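Local coordinates for protein Phi class glutathione transferase GSTF1 (Populus tremula x Populus tremuloides, PDB 4RI6) that probably catalyses the conjugation of reduced glutathione to electrophilic substrates, releasing a halide from organic halides, as a Phi class glutathione transferase active in detoxification, at residues 10-15 / 35-40; 14-19 / 54-59; 119-124 / 178-183. All blocks are in the same frame, centred on the assembly; numbering follows the deposited sequence.

Interaction 1: 10-15 / 35-40; sequences PPLSTA and IDLSKG. With GSH (glutathione), chain C.
Pro10 and Leu37 make a small apolar loop-to-loop contact beside the glutathione site, in the thioredoxin-like N-terminal domain. The 10-15 segment leads from strand 5-8 through a type I turn, Pro10 to Ser13, into helix 14-25, and 35-40 belongs to the loop after strand 30-33. No hydrogen bond joins the two. The proline ring lies on the backbone of Ile35, its CD 3.3 Å from Ile35 O, while its CG meets Leu37 CD1 at 4.0 Å with the two side chains crossing at about a right angle. Leu37 CG stands anti to its own carbonyl carbon (chi1 -56°), which sends the branch toward Pro10, and beyond CG its two methyls part: CD1 rests against Pro10 and, more loosely, against Leu12 CD1, whereas CD2 reaches GSH CA3 at 3.9 Å, in the glycine part of the ligand. Ser13 stands at the N-cap of helix 14-25 and its OG accepts from Val16 N. The same OG lies 3.2 Å from GSH SG2, and Thr14 OG1 comes within 3.4 Å of that sulfur. Leu37 thus gives the ligand an apolar contact, with Pro10 packed behind it in a second layer, while the hydroxyls sit at the thiol; hydroxyls and a helix start this near the sulfur would probably favour its thiolate, consistent with the serine-based thiol activation known for Phi class enzymes.

Interaction 2: 14-19 / 54-59; sequences TAVSRV and GQVPAF. With GSH (glutathione), chain C.
Val16 turns CG1 anti to its backbone N (chi1 174°), which leaves CG2 to meet both Val56 and Pro57, and Val19, with chi1 171°, likewise offers its CG2 to the proline ring. With these torsions the methyls fill the space between helix 14-25 and the loop before strand 58-60. Val16 CG2 lies 3.9 Å from Val56 CG2 and just as near Pro57 CB, sliding past the ring in the opposite direction. Val19 CG2 meets Pro57 CG at 3.8 Å, and Ala15 CB presses on Pro57 CD at 3.5 Å, so that three successive ring carbons each face a different residue of the helix. The peptide bond before Pro57 is cis, the cis-proline of the thioredoxin fold, and it presents the backbone of Val56 to glutathione. Val56 N donates to GSH O2 at 2.7 Å and Val56 O accepts from GSH N2 at 3.0 Å, nearly straight at 172°; this pair of bonds holds the cysteinyl part of the ligand as a neighbouring antiparallel strand would. Gln55 NE2 also donates to the glycine carboxylate, at 3.3 Å from GSH O31. The contact itself is buried, largely apolar and has no hydrogen bond across it. Around it, Val19 also touches Ile7 of strand 5-8 and Ile72 of helix 69-79, Val56 leans on Pro10 and Leu37, and Ala58 and Phe59 continue into the sheet, bonded through their backbones to Tyr8 and Leu66 on the strands that flank 58-60.

Interaction 3: 119-124 / 178-183; sequences HDLLFS and NSTDKG
Leu122 points its CB toward the end of helix 164-179, and from there the side chain can be traced outward atom by atom. CG, set anti to the carbonyl carbon (chi1 -62°), passes Thr180 CG2 at 4.1 Å. Beyond it the methyls part: CD1 meets both Ser179 CB and Thr180 CG2, at 3.9 Å from each, while CD2 comes up against the backbone at Ser179 O, 3.4 Å away. One residue earlier Leu121 sends its CD1 to the same threonine methyl, 3.9 Å from Thr180 CG2, and on to the aliphatic CG of Lys182. Thr180 CG2 is met by both leucines, whose side chains cross that of the threonine at about a right angle. An alanine in place of Leu122 would probably leave Ser179 CB and one flank of Thr180 CG2 without their apolar partner and open a gap between the two helix ends. The threonine keeps its polar branch for its own chain: OG1 accepts from Lys182 N at 2.9 Å, an ST turn, and is also bonded to Leu176 O, which fixes the methyl facing the leucines. Lys182 bends at chi2, and its NZ forms a salt bridge with Asp181 OD1, met on the syn side. Helix 130-150 adjoins the group through Ile133, which touches both Leu121 and Lys182. At this surface junction of the helical domain the two segments meet by van der Waals packing, without a hydrogen bond between them, while the hydrogen bonds and the ion pair stay on their own side of the contact.

Overall arrangement
Interactions 1 and 2 are neighbours in the N-terminal thioredoxin-like domain, their centres 8 Å apart. They share Thr14 and Ala15 at the start of helix 14-25, and together they build part of the glutathione site, one from the loop after strand 30-33, the other from the loop leading into strand 58-60; Leu37 CD2 meets Val56 CG2 between them at 4.0 Å. Interaction 3 follows later in the chain, its centre 16 Å from that of interaction 1 and 19 Å from that of interaction 2. It is surface packing in the helical C-terminal domain, the Leu122 side chain about 11 Å from the glutathione. A packing contact, Leu12 CD1 to Phe123 CE1 at 4.1 Å, links interactions 1 and 3 across the two domains.

Interaction 1: 10-15 / 35-40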
loop_
_atom_site.group_PDB
_atom_site.type_symbol
_atom_site.label_atom_id
_atom_site.label_comp_id
_atom_site.label_asym_id
_atom_site.label_seq_id
_atom_site.Cartn_x
_atom_site.Cartn_y
_atom_site.Cartn_z
ATOM N N PRO A 10 -0.752 -0.158 -20.878
ATOM C CA PRO A 10 0.499 -0.284 -21.643
ATOM C C PRO A 10 1.660 -0.819 -20.815
ATOM O O PRO A 10 1.784 -0.486 -19.650
ATOM C CB PRO A 10 0.782 1.147 -22.067
ATOM C CG PRO A 10 0.266 1.961 -20.914
ATOM C CD PRO A 10 -0.930 1.206 -20.352
ATOM N N PRO A 11 2.535 -1.617 -21.423
ATOM C CA PRO A 11 3.661 -2.094 -20.619
ATOM C C PRO A 11 4.641 -0.996 -20.158
ATOM O O PRO A 11 5.369 -1.234 -19.200
ATOM C CB PRO A 11 4.344 -3.103 -21.536
ATOM C CG PRO A 11 3.700 -3.018 -22.826
ATOM C CD PRO A 11 2.431 -2.304 -22.719
ATOM N N LEU A 12 4.631 0.192 -20.745
ATOM C CA LEU A 12 5.491 1.276 -20.226
ATOM C C LEU A 12 5.054 1.722 -18.830
ATOM O O LEU A 12 5.829 2.331 -18.096
ATOM C CB LEU A 12 5.506 2.490 -21.180
ATOM C CG LEU A 12 4.168 3.191 -21.481
ATOM C CD1 LEU A 12 3.777 4.209 -20.412
ATOM C CD2 LEU A 12 4.219 3.868 -22.833
ATOM N N SER A 13 3.822 1.401 -18.441
ATOM C CA SER A 13 3.353 1.781 -17.113
ATOM C C SER A 13 3.991 0.913 -16.029
ATOM O O SER A 13 4.045 -0.306 -16.136
ATOM C CB SER A 13 1.822 1.665 -17.019
ATOM O OG SER A 13 1.412 1.367 -15.678
ATOM N N THR A 14 4.440 1.547 -14.964
ATOM C CA THR A 14 5.070 0.804 -13.872
ATOM C C THR A 14 4.101 -0.150 -13.206
ATOM O O THR A 14 4.459 -1.283 -12.910
ATOM C CB THR A 14 5.637 1.750 -12.819
ATOM O OG1 THR A 14 4.623 2.687 -12.443
ATOM C CG2 THR A 14 6.832 2.500 -13.367
ATOM N N ALA A 15 2.875 0.315 -12.962
ATOM C CA ALA A 15 1.882 -0.535 -12.321
ATOM C C ALA A 15 1.450 -1.697 -13.216
ATOM O O ALA A 15 1.235 -2.804 -12.743
ATOM C CB ALA A 15 0.677 0.296 -11.894
ATOM N N ILE A 35 -4.062 0.545 -23.563
ATOM C CA ILE A 35 -4.638 1.832 -23.169
ATOM C C ILE A 35 -3.575 2.927 -23.342
ATOM O O ILE A 35 -2.551 2.886 -22.646
ATOM C CB ILE A 35 -5.107 1.822 -21.682
ATOM C CG1 ILE A 35 -6.086 0.673 -21.391
ATOM C CG2 ILE A 35 -5.694 3.158 -21.310
ATOM C CD1 ILE A 35 -7.481 0.857 -21.958
ATOM N N ASP A 36 -3.797 3.901 -24.228
ATOM C CA ASP A 36 -2.789 4.939 -24.499
ATOM C C ASP A 36 -2.952 6.114 -23.530
ATOM O O ASP A 36 -3.880 6.896 -23.643
ATOM C CB ASP A 36 -2.870 5.420 -25.968
ATOM C CG ASP A 36 -1.720 6.351 -26.363
ATOM O OD1 ASP A 36 -1.222 7.127 -25.518
ATOM O OD2 ASP A 36 -1.322 6.312 -27.552
ATOM N N LEU A 37 -2.020 6.229 -22.578
ATOM C CA LEU A 37 -2.098 7.238 -21.526
ATOM C C LEU A 37 -1.836 8.638 -22.061
ATOM O O LEU A 37 -2.370 9.609 -21.549
ATOM C CB LEU A 37 -1.107 6.912 -20.395
ATOM C CG LEU A 37 -1.260 5.532 -19.757
ATOM C CD1 LEU A 37 -0.186 5.265 -18.690
ATOM C CD2 LEU A 37 -2.663 5.375 -19.172
ATOM N N SER A 38 -1.024 8.753 -23.102
ATOM C CA SER A 38 -0.782 10.056 -23.704
ATOM C C SER A 38 -2.046 10.592 -24.382
ATOM O O SER A 38 -2.172 11.802 -24.572
ATOM C CB SER A 38 0.369 9.989 -24.713
ATOM O OG SER A 38 -0.049 9.422 -25.944
ATOM N N LYS A 39 -2.976 9.701 -24.739
ATOM C CA LYS A 39 -4.225 10.102 -25.395
ATOM C C LYS A 39 -5.440 10.060 -24.459
ATOM O O LYS A 39 -6.582 10.228 -24.906
ATOM C CB LYS A 39 -4.494 9.212 -26.612
ATOM C CG LYS A 39 -3.410 9.279 -27.666
ATOM C CD LYS A 39 -3.739 8.399 -28.859
ATOM C CE LYS A 39 -2.568 8.326 -29.826
ATOM N NZ LYS A 39 -1.986 9.671 -30.084
ATOM N N GLY A 40 -5.204 9.829 -23.170
ATOM C CA GLY A 40 -6.282 9.869 -22.191
ATOM C C GLY A 40 -7.291 8.739 -22.317
ATOM O O GLY A 40 -8.433 8.867 -21.855
HETATM N N1 GSH C . -1.941 2.616 -7.295
HETATM C CA1 GSH C . -2.263 2.223 -8.656
HETATM C C1 GSH C . -1.866 0.804 -9.010
HETATM O O11 GSH C . -0.876 0.378 -8.450
HETATM O O12 GSH C . -2.531 0.097 -9.802
HETATM C CB1 GSH C . -1.441 3.197 -9.468
HETATM C CG1 GSH C . -2.064 3.340 -10.824
HETATM C CD1 GSH C . -1.393 4.460 -11.566
HETATM O OE1 GSH C . -1.077 5.514 -11.051
HETATM N N2 GSH C . -1.218 4.178 -12.838
HETATM C CA2 GSH C . -0.648 5.036 -13.830
HETATM C C2 GSH C . -1.789 5.623 -14.616
HETATM O O2 GSH C . -2.764 4.934 -14.809
HETATM C CB2 GSH C . 0.278 4.140 -14.661
HETATM S SG2 GSH C . 1.945 4.036 -13.973
HETATM N N3 GSH C . -1.637 6.875 -15.061
HETATM C CA3 GSH C . -2.613 7.536 -15.899
HETATM C C3 GSH C . -3.555 8.410 -15.113
HETATM O O31 GSH C . -3.471 8.424 -13.866
HETATM O O32 GSH C . -4.387 9.090 -15.743
#

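Interaction 2: 14-19 / 54-59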
loop_
_atom_site.group_PDB
_atom_site.type_symbol
_atom_site.label_atom_id
_atom_site.label_comp_id
_atom_site.label_asym_id
_atom_site.label_seq_id
_atom_site.Cartn_x
_atom_site.Cartn_y
_atom_site.Cartn_z
ATOM N N THR A 14 4.440 1.547 -14.964
ATOM C CA THR A 14 5.070 0.804 -13.872
ATOM C C THR A 14 4.101 -0.150 -13.206
ATOM O O THR A 14 4.459 -1.283 -12.910
ATOM C CB THR A 14 5.637 1.750 -12.819
ATOM O OG1 THR A 14 4.623 2.687 -12.443
ATOM C CG2 THR A 14 6.832 2.500 -13.367
ATOM N N ALA A 15 2.875 0.315 -12.962
ATOM C CA ALA A 15 1.882 -0.535 -12.321
ATOM C C ALA A 15 1.450 -1.697 -13.216
ATOM O O ALA A 15 1.235 -2.804 -12.743
ATOM C CB ALA A 15 0.677 0.296 -11.894
ATOM N N VAL A 16 1.308 -1.457 -14.512
ATOM C CA VAL A 16 1.069 -2.569 -15.439
ATOM C C VAL A 16 2.246 -3.567 -15.412
ATOM O O VAL A 16 2.054 -4.776 -15.396
ATOM C CB VAL A 16 0.856 -2.064 -16.899
ATOM C CG1 VAL A 16 0.749 -3.246 -17.879
ATOM C CG2 VAL A 16 -0.397 -1.167 -16.989
ATOM N N SER A 17 3.464 -3.046 -15.420
ATOM C CA SER A 17 4.662 -3.886 -15.412
ATOM C C SER A 17 4.723 -4.796 -14.191
ATOM O O SER A 17 5.151 -5.947 -14.280
ATOM C CB SER A 17 5.929 -3.015 -15.473
ATOM O OG SER A 17 6.098 -2.475 -16.774
ATOM N N ARG A 18 4.299 -4.273 -13.051
ATOM C CA ARG A 18 4.219 -5.055 -11.828
ATOM C C ARG A 18 3.307 -6.257 -12.036
ATOM O O ARG A 18 3.642 -7.379 -11.668
ATOM C CB ARG A 18 3.720 -4.184 -10.675
ATOM C CG ARG A 18 3.563 -4.924 -9.363
ATOM C CD ARG A 18 3.074 -4.016 -8.220
ATOM N NE ARG A 18 4.118 -3.052 -7.939
ATOM C CZ ARG A 18 4.134 -1.786 -8.323
ATOM N NH1 ARG A 18 3.111 -1.242 -8.975
ATOM N NH2 ARG A 18 5.199 -1.061 -8.045
ATOM N N VAL A 19 2.157 -6.031 -12.652
ATOM C CA VAL A 19 1.234 -7.130 -12.874
ATOM C C VAL A 19 1.782 -8.131 -13.899
ATOM O O VAL A 19 1.676 -9.348 -13.710
ATOM C CB VAL A 19 -0.151 -6.595 -13.312
ATOM C CG1 VAL A 19 -1.064 -7.718 -13.754
ATOM C CG2 VAL A 19 -0.790 -5.830 -12.179
ATOM N N GLY A 54 -9.565 6.077 -13.133
ATOM C CA GLY A 54 -8.996 6.371 -14.439
ATOM C C GLY A 54 -7.505 6.114 -14.485
ATOM O O GLY A 54 -6.731 6.900 -15.020
ATOM N N GLN A 55 -7.106 5.000 -13.901
ATOM C CA GLN A 55 -5.708 4.587 -13.924
ATOM C C GLN A 55 -5.600 3.183 -14.432
ATOM O O GLN A 55 -6.595 2.487 -14.543
ATOM C CB GLN A 55 -5.096 4.698 -12.533
ATOM C CG GLN A 55 -5.186 6.107 -12.022
ATOM C CD GLN A 55 -4.377 6.314 -10.797
ATOM O OE1 GLN A 55 -4.784 5.930 -9.703
ATOM N NE2 GLN A 55 -3.209 6.923 -10.960
ATOM N N VAL A 56 -4.368 2.788 -14.766
ATOM C CA VAL A 56 -4.072 1.431 -15.195
ATOM C C VAL A 56 -3.137 0.793 -14.181
ATOM O O VAL A 56 -2.345 1.474 -13.585
ATOM C CB VAL A 56 -3.451 1.408 -16.613
ATOM C CG1 VAL A 56 -4.482 1.895 -17.642
ATOM C CG2 VAL A 56 -2.197 2.257 -16.694
ATOM N N PRO A 57 -3.198 -0.529 -14.015
ATOM C CA PRO A 57 -3.980 -1.495 -14.774
ATOM C C PRO A 57 -5.343 -1.806 -14.197
ATOM O O PRO A 57 -5.663 -1.438 -13.071
ATOM C CB PRO A 57 -3.104 -2.746 -14.703
ATOM C CG PRO A 57 -2.552 -2.682 -13.357
ATOM C CD PRO A 57 -2.243 -1.221 -13.118
ATOM N N ALA A 58 -6.128 -2.514 -14.997
ATOM C CA ALA A 58 -7.282 -3.252 -14.505
ATOM C C ALA A 58 -7.121 -4.712 -14.914
ATOM O O ALA A 58 -6.398 -5.031 -15.869
ATOM C CB ALA A 58 -8.584 -2.663 -15.037
ATOM N N PHE A 59 -7.810 -5.585 -14.196
ATOM C CA PHE A 59 -7.720 -7.017 -14.359
ATOM C C PHE A 59 -9.127 -7.598 -14.475
ATOM O O PHE A 59 -10.019 -7.195 -13.717
ATOM C CB PHE A 59 -6.988 -7.619 -13.153
ATOM C CG PHE A 59 -7.086 -9.105 -13.069
ATOM C CD1 PHE A 59 -8.219 -9.719 -12.581
ATOM C CD2 PHE A 59 -6.019 -9.900 -13.457
ATOM C CE1 PHE A 59 -8.306 -11.097 -12.520
ATOM C CE2 PHE A 59 -6.092 -11.268 -13.376
ATOM C CZ PHE A 59 -7.234 -11.871 -12.906
HETATM N N1 GSH C . -1.941 2.616 -7.295
HETATM C CA1 GSH C . -2.263 2.223 -8.656
HETATM C C1 GSH C . -1.866 0.804 -9.010
HETATM O O11 GSH C . -0.876 0.378 -8.450
HETATM O O12 GSH C . -2.531 0.097 -9.802
HETATM C CB1 GSH C . -1.441 3.197 -9.468
HETATM C CG1 GSH C . -2.064 3.340 -10.824
HETATM C CD1 GSH C . -1.393 4.460 -11.566
HETATM O OE1 GSH C . -1.077 5.514 -11.051
HETATM N N2 GSH C . -1.218 4.178 -12.838
HETATM C CA2 GSH C . -0.648 5.036 -13.830
HETATM C C2 GSH C . -1.789 5.623 -14.616
HETATM O O2 GSH C . -2.764 4.934 -14.809
HETATM C CB2 GSH C . 0.278 4.140 -14.661
HETATM S SG2 GSH C . 1.945 4.036 -13.973
HETATM N N3 GSH C . -1.637 6.875 -15.061
HETATM C CA3 GSH C . -2.613 7.536 -15.899
HETATM C C3 GSH C . -3.555 8.410 -15.113
HETATM O O31 GSH C . -3.471 8.424 -13.866
HETATM O O32 GSH C . -4.387 9.090 -15.743
#

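Interaction 3: 119-124 / 178-183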
loop_
_atom_site.group_PDB
_atom_site.type_symbol
_atom_site.label_atom_id
_atom_site.label_comp_id
_atom_site.label_asym_id
_atom_site.label_seq_id
_atom_site.Cartn_x
_atom_site.Cartn_y
_atom_site.Cartn_z
ATOM N N HIS A 119 8.046 9.848 -12.473
ATOM C CA HIS A 119 7.072 10.664 -13.164
ATOM C C HIS A 119 7.667 12.002 -13.606
ATOM O O HIS A 119 7.539 12.392 -14.759
ATOM C CB HIS A 119 5.836 10.922 -12.308
ATOM C CG HIS A 119 4.835 11.754 -13.022
ATOM N ND1 HIS A 119 4.758 13.119 -12.872
ATOM C CD2 HIS A 119 3.961 11.429 -14.000
ATOM C CE1 HIS A 119 3.818 13.591 -13.669
ATOM N NE2 HIS A 119 3.324 12.586 -14.371
ATOM N N ASP A 120 8.348 12.698 -12.704
ATOM C CA ASP A 120 8.823 14.035 -13.032
ATOM C C ASP A 120 9.917 14.011 -14.088
ATOM O O ASP A 120 9.999 14.919 -14.908
ATOM C CB ASP A 120 9.313 14.745 -11.782
ATOM C CG ASP A 120 8.174 15.109 -10.842
ATOM O OD1 ASP A 120 6.992 15.051 -11.266
ATOM O OD2 ASP A 120 8.449 15.459 -9.680
ATOM N N LEU A 121 10.738 12.961 -14.076
ATOM C CA LEU A 121 11.859 12.871 -15.002
ATOM C C LEU A 121 11.540 12.240 -16.347
ATOM O O LEU A 121 12.246 12.513 -17.317
ATOM C CB LEU A 121 13.007 12.079 -14.375
ATOM C CG LEU A 121 13.631 12.704 -13.139
ATOM C CD1 LEU A 121 14.527 11.710 -12.462
ATOM C CD2 LEU A 121 14.416 13.928 -13.556
ATOM N N LEU A 122 10.509 11.402 -16.411
ATOM C CA LEU A 122 10.237 10.622 -17.619
ATOM C C LEU A 122 8.838 10.746 -18.204
ATOM O O LEU A 122 8.649 10.401 -19.380
ATOM C CB LEU A 122 10.505 9.147 -17.342
ATOM C CG LEU A 122 11.959 8.851 -16.962
ATOM C CD1 LEU A 122 12.089 7.422 -16.483
ATOM C CD2 LEU A 122 12.899 9.115 -18.119
ATOM N N PHE A 123 7.869 11.196 -17.398
ATOM C CA PHE A 123 6.472 11.216 -17.821
ATOM C C PHE A 123 5.730 12.480 -17.462
ATOM O O PHE A 123 4.537 12.432 -17.234
ATOM C CB PHE A 123 5.729 10.032 -17.225
ATOM C CG PHE A 123 6.286 8.722 -17.631
ATOM C CD1 PHE A 123 6.039 8.225 -18.905
ATOM C CD2 PHE A 123 7.095 8.001 -16.766
ATOM C CE1 PHE A 123 6.563 7.026 -19.292
ATOM C CE2 PHE A 123 7.638 6.801 -17.158
ATOM C CZ PHE A 123 7.372 6.311 -18.426
ATOM N N SER A 124 6.424 13.603 -17.402
ATOM C CA SER A 124 5.794 14.867 -17.068
ATOM C C SER A 124 5.673 15.747 -18.302
ATOM O O SER A 124 6.507 15.665 -19.196
ATOM C CB SER A 124 6.591 15.592 -15.998
ATOM O OG SER A 124 5.905 16.769 -15.619
ATOM N N ASN A 178 17.994 2.821 -15.359
ATOM C CA ASN A 178 18.321 2.679 -16.777
ATOM C C ASN A 178 17.881 3.835 -17.643
ATOM O O ASN A 178 18.308 3.932 -18.795
ATOM C CB ASN A 178 17.711 1.397 -17.317
ATOM C CG ASN A 178 18.272 0.179 -16.651
ATOM O OD1 ASN A 178 17.535 -0.619 -16.080
ATOM N ND2 ASN A 178 19.584 0.040 -16.688
ATOM N N SER A 179 17.034 4.714 -17.100
ATOM C CA SER A 179 16.485 5.805 -17.908
ATOM C C SER A 179 16.660 7.198 -17.290
ATOM O O SER A 179 16.202 8.180 -17.862
ATOM C CB SER A 179 14.999 5.541 -18.186
ATOM O OG SER A 179 14.849 4.345 -18.946
ATOM N N THR A 180 17.338 7.293 -16.149
ATOM C CA THR A 180 17.635 8.592 -15.545
ATOM C C THR A 180 19.079 8.624 -15.113
ATOM O O THR A 180 19.775 7.615 -15.219
ATOM C CB THR A 180 16.750 8.889 -14.332
ATOM O OG1 THR A 180 17.247 8.191 -13.177
ATOM C CG2 THR A 180 15.303 8.518 -14.623
ATOM N N ASP A 181 19.534 9.764 -14.606
ATOM C CA ASP A 181 20.886 9.827 -14.071
ATOM C C ASP A 181 20.877 9.633 -12.548
ATOM O O ASP A 181 21.830 9.992 -11.855
ATOM C CB ASP A 181 21.571 11.141 -14.479
ATOM C CG ASP A 181 20.970 12.370 -13.828
ATOM O OD1 ASP A 181 19.966 12.278 -13.096
ATOM O OD2 ASP A 181 21.533 13.465 -14.068
ATOM N N LYS A 182 19.821 9.003 -12.047
ATOM C CA LYS A 182 19.697 8.744 -10.612
ATOM C C LYS A 182 20.095 7.312 -10.236
ATOM O O LYS A 182 19.928 6.895 -9.089
ATOM C CB LYS A 182 18.262 9.002 -10.137
ATOM C CG LYS A 182 17.728 10.382 -10.486
ATOM C CD LYS A 182 18.668 11.501 -10.053
ATOM C CE LYS A 182 18.049 12.840 -10.395
ATOM N NZ LYS A 182 19.059 13.899 -10.587
ATOM N N GLY A 183 20.608 6.561 -11.196
ATOM C CA GLY A 183 20.943 5.166 -10.975
ATOM C C GLY A 183 21.958 4.960 -9.881
ATOM O O GLY A 183 21.950 3.904 -9.247
#